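Local coordinates for arylamine n-acetyltransferase (Mycobacterium smegmatis, PDB 1W5R), which catalyses transfer of an acetyl group from acetyl-coenzyme A to arylamines in its unmutated form, at residues Q151-L159 against V215-N223. The protein carries 1 engineered substitution. Numbering follows the deposited sequence.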
loop_
_atom_site.group_PDB
_atom_site.type_symbol
_atom_site.label_atom_id
_atom_site.label_comp_id
_atom_site.label_asym_id
_atom_site.label_seq_id
_atom_site.Cartn_x
_atom_site.Cartn_y
_atom_site.Cartn_z
ATOM N N GLN A 151 17.356 -13.033 17.111
ATOM C CA GLN A 151 16.220 -13.172 16.211
ATOM C C GLN A 151 14.910 -13.068 16.988
ATOM O O GLN A 151 14.850 -13.371 18.198
ATOM C CB GLN A 151 16.287 -14.497 15.433
ATOM C CG GLN A 151 17.589 -14.707 14.599
ATOM C CD GLN A 151 17.823 -13.632 13.520
ATOM O OE1 GLN A 151 16.878 -13.006 13.013
ATOM N NE2 GLN A 151 19.086 -13.448 13.139
ATOM N N THR A 152 13.879 -12.606 16.287
ATOM C CA THR A 152 12.513 -12.507 16.813
ATOM C C THR A 152 11.548 -13.072 15.764
ATOM O O THR A 152 11.986 -13.606 14.725
ATOM C CB THR A 152 12.127 -11.029 17.116
ATOM O OG1 THR A 152 11.916 -10.313 15.885
ATOM C CG2 THR A 152 13.216 -10.338 17.953
ATOM N N ARG A 153 10.241 -12.933 16.009
ATOM C CA ARG A 153 9.229 -13.325 15.017
ATOM C C ARG A 153 9.310 -12.489 13.737
ATOM O O ARG A 153 8.767 -12.879 12.701
ATOM C CB ARG A 153 7.799 -13.239 15.577
ATOM C CG ARG A 153 7.482 -14.153 16.742
ATOM C CD ARG A 153 5.984 -14.210 17.010
ATOM N NE ARG A 153 5.387 -12.890 17.239
ATOM C CZ ARG A 153 4.345 -12.388 16.573
ATOM N NH1 ARG A 153 3.730 -13.067 15.608
ATOM N NH2 ARG A 153 3.899 -11.182 16.885
ATOM N N HIS A 154 9.977 -11.338 13.819
ATOM C CA HIS A 154 10.119 -10.424 12.691
ATOM C C HIS A 154 11.606 -10.147 12.473
ATOM O O HIS A 154 12.330 -11.079 12.101
ATOM C CB HIS A 154 9.261 -9.158 12.898
ATOM C CG HIS A 154 7.803 -9.461 13.061
ATOM N ND1 HIS A 154 6.856 -9.174 12.104
ATOM C CD2 HIS A 154 7.146 -10.100 14.060
ATOM C CE1 HIS A 154 5.669 -9.587 12.527
ATOM N NE2 HIS A 154 5.821 -10.151 13.711
ATOM N N GLU A 155 12.068 -8.920 12.723
ATOM C CA GLU A 155 13.455 -8.523 12.421
ATOM C C GLU A 155 14.376 -8.895 13.571
ATOM O O GLU A 155 13.924 -9.082 14.702
ATOM C CB GLU A 155 13.575 -6.998 12.209
ATOM C CG GLU A 155 12.573 -6.379 11.283
ATOM C CD GLU A 155 11.319 -5.904 12.000
ATOM O OE1 GLU A 155 10.984 -6.432 13.082
ATOM O OE2 GLU A 155 10.642 -5.025 11.447
ATOM N N PRO A 156 15.687 -8.985 13.295
ATOM C CA PRO A 156 16.642 -9.082 14.393
ATOM C C PRO A 156 16.657 -7.821 15.274
ATOM O O PRO A 156 16.500 -6.698 14.769
ATOM C CB PRO A 156 17.993 -9.223 13.686
ATOM C CG PRO A 156 17.687 -9.543 12.271
ATOM C CD PRO A 156 16.325 -9.063 11.960
ATOM N N TYR A 157 16.832 -8.023 16.574
ATOM C CA TYR A 157 17.032 -6.919 17.527
ATOM C C TYR A 157 18.335 -7.136 18.283
ATOM O O TYR A 157 18.888 -8.238 18.269
ATOM C CB TYR A 157 15.875 -6.806 18.534
ATOM C CG TYR A 157 14.606 -6.155 18.015
ATOM C CD1 TYR A 157 13.894 -6.696 16.938
ATOM C CD2 TYR A 157 14.097 -5.004 18.628
ATOM C CE1 TYR A 157 12.715 -6.102 16.466
ATOM C CE2 TYR A 157 12.907 -4.412 18.179
ATOM C CZ TYR A 157 12.236 -4.958 17.096
ATOM O OH TYR A 157 11.069 -4.391 16.647
ATOM N N ARG A 158 18.822 -6.094 18.949
ATOM C CA ARG A 158 20.072 -6.193 19.711
ATOM C C ARG A 158 20.077 -5.238 20.903
ATOM O O ARG A 158 19.723 -4.050 20.767
ATOM C CB ARG A 158 21.278 -5.894 18.811
ATOM C CG ARG A 158 22.621 -6.153 19.478
ATOM C CD ARG A 158 23.780 -5.718 18.609
ATOM N NE ARG A 158 25.063 -6.031 19.240
ATOM C CZ ARG A 158 26.175 -5.316 19.095
ATOM N NH1 ARG A 158 26.195 -4.237 18.331
ATOM N NH2 ARG A 158 27.278 -5.685 19.729
ATOM N N LEU A 159 20.489 -5.757 22.060
ATOM C CA LEU A 159 20.771 -4.916 23.218
ATOM C C LEU A 159 22.266 -4.674 23.303
ATOM O O LEU A 159 23.072 -5.588 23.115
ATOM C CB LEU A 159 20.289 -5.566 24.516
ATOM C CG LEU A 159 18.778 -5.575 24.749
ATOM C CD1 LEU A 159 18.392 -6.576 25.841
ATOM C CD2 LEU A 159 18.270 -4.170 25.095
ATOM N N VAL A 215 -0.541 -1.943 14.984
ATOM C CA VAL A 215 -0.789 -3.335 15.365
ATOM C C VAL A 215 0.225 -4.175 14.599
ATOM O O VAL A 215 0.737 -3.737 13.566
ATOM C CB VAL A 215 -2.251 -3.774 15.080
ATOM C CG1 VAL A 215 -2.504 -3.971 13.570
ATOM C CG2 VAL A 215 -2.610 -5.014 15.898
ATOM N N VAL A 216 0.532 -5.366 15.108
ATOM C CA VAL A 216 1.523 -6.208 14.442
ATOM C C VAL A 216 0.990 -7.624 14.314
ATOM O O VAL A 216 0.667 -8.263 15.318
ATOM C CB VAL A 216 2.886 -6.239 15.191
ATOM C CG1 VAL A 216 3.905 -7.100 14.432
ATOM C CG2 VAL A 216 3.432 -4.826 15.363
ATOM N N THR A 217 0.919 -8.104 13.070
ATOM C CA THR A 217 0.461 -9.458 12.786
ATOM C C THR A 217 1.681 -10.322 12.474
ATOM O O THR A 217 2.810 -9.811 12.392
ATOM C CB THR A 217 -0.474 -9.475 11.563
ATOM O OG1 THR A 217 0.264 -9.110 10.391
ATOM C CG2 THR A 217 -1.642 -8.496 11.752
ATOM N N ASP A 218 1.458 -11.623 12.278
ATOM C CA ASP A 218 2.575 -12.503 11.918
ATOM C C ASP A 218 3.301 -12.021 10.666
ATOM O O ASP A 218 4.516 -12.207 10.553
ATOM C CB ASP A 218 2.108 -13.946 11.679
ATOM C CG ASP A 218 1.527 -14.596 12.918
ATOM O OD1 ASP A 218 1.511 -13.972 14.008
ATOM O OD2 ASP A 218 1.094 -15.763 12.802
ATOM N N ASP A 219 2.556 -11.414 9.739
ATOM C CA ASP A 219 3.086 -11.049 8.415
ATOM C C ASP A 219 3.514 -9.605 8.263
ATOM O O ASP A 219 4.272 -9.282 7.348
ATOM C CB ASP A 219 2.054 -11.331 7.325
ATOM C CG ASP A 219 1.755 -12.802 7.167
ATOM O OD1 ASP A 219 2.673 -13.627 7.349
ATOM O OD2 ASP A 219 0.594 -13.125 6.838
ATOM N N ALA A 220 3.027 -8.716 9.126
ATOM C CA ALA A 220 3.266 -7.296 8.853
ATOM C C ALA A 220 3.172 -6.412 10.081
ATOM O O ALA A 220 2.433 -6.723 11.006
ATOM C CB ALA A 220 2.307 -6.785 7.777
ATOM N N ARG A 221 3.897 -5.300 10.039
ATOM C CA ARG A 221 3.757 -4.230 11.029
ATOM C C ARG A 221 2.939 -3.113 10.414
ATOM O O ARG A 221 3.230 -2.680 9.295
ATOM C CB ARG A 221 5.128 -3.696 11.439
ATOM C CG ARG A 221 6.022 -4.739 12.101
ATOM C CD ARG A 221 7.410 -4.168 12.380
ATOM N NE ARG A 221 8.273 -5.072 13.155
ATOM C CZ ARG A 221 8.169 -5.263 14.475
ATOM N NH1 ARG A 221 7.230 -4.631 15.177
ATOM N NH2 ARG A 221 9.004 -6.093 15.098
ATOM N N TYR A 222 1.942 -2.637 11.156
ATOM C CA TYR A 222 1.072 -1.553 10.707
ATOM C C TYR A 222 1.245 -0.357 11.608
ATOM O O TYR A 222 1.136 -0.484 12.825
ATOM C CB TYR A 222 -0.397 -1.998 10.756
ATOM C CG TYR A 222 -0.686 -3.151 9.832
ATOM C CD1 TYR A 222 -0.446 -4.464 10.234
ATOM C CD2 TYR A 222 -1.195 -2.926 8.552
ATOM C CE1 TYR A 222 -0.709 -5.523 9.385
ATOM C CE2 TYR A 222 -1.457 -3.989 7.687
ATOM C CZ TYR A 222 -1.219 -5.281 8.111
ATOM O OH TYR A 222 -1.461 -6.342 7.256
ATOM N N ASN A 223 1.529 0.802 11.010
ATOM C CA ASN A 223 1.697 2.015 11.799
ATOM C C ASN A 223 1.064 3.213 11.124
ATOM O O ASN A 223 1.532 3.648 10.063
ATOM C CB ASN A 223 3.156 2.324 12.098
ATOM C CG ASN A 223 3.286 3.432 13.120
ATOM O OD1 ASN A 223 2.933 3.247 14.267
ATOM N ND2 ASN A 223 3.725 4.603 12.688
HETATM O O HOH W 1 1.309 -10.905 16.062
HETATM O O HOH W 2 6.162 -13.613 12.061
#
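Two salt bridges, Glu155 with Arg221 and Arg153 with Asp218, tie the connection between strands 149-150 and 157-162 to the beta-hairpin formed by strands 212-216 and 220-225. The contact joins the two antiparallel sheets of the arylamine N-acetyltransferase fold. From the hairpin, Arg221 reaches across with its chain extended from CG to NE and meets Glu155 side-on, carboxylate and guanidinium planes only 20° apart. Arg221 NH2 donates to Glu155 OE1 at 2.8 Å and Arg221 NE to Glu155 OE2 at 2.9 Å, each oxygen using its syn lone pair. A bend at chi2 (91°) brings the Glu155 carboxylate to this edge. The other terminal nitrogen, NH1, bonds to the carbonyls of Gly135 and Thr137, so the buried guanidinium also holds the 135-137 loop. Tyr157 OH donates a hydrogen bond to the carbonyl of Gln136 in the same loop.

At the hairpin turn, Arg153 NH1 lies 2.9 Å from Asp218 OD1, but the bond is weak and the planes are steeply turned, 75° apart. Each group has another partner: Arg153 NE binds Thr139 O, and Asp218 OD1 pairs with Arg37. His154 projects between the two salt bridges, its CE1 packed 3.6 Å from Val216 CG1. Two waters complete the join; one of them donates to both Arg153 O, at 2.8 Å, and Asp218 O, at 2.6 Å.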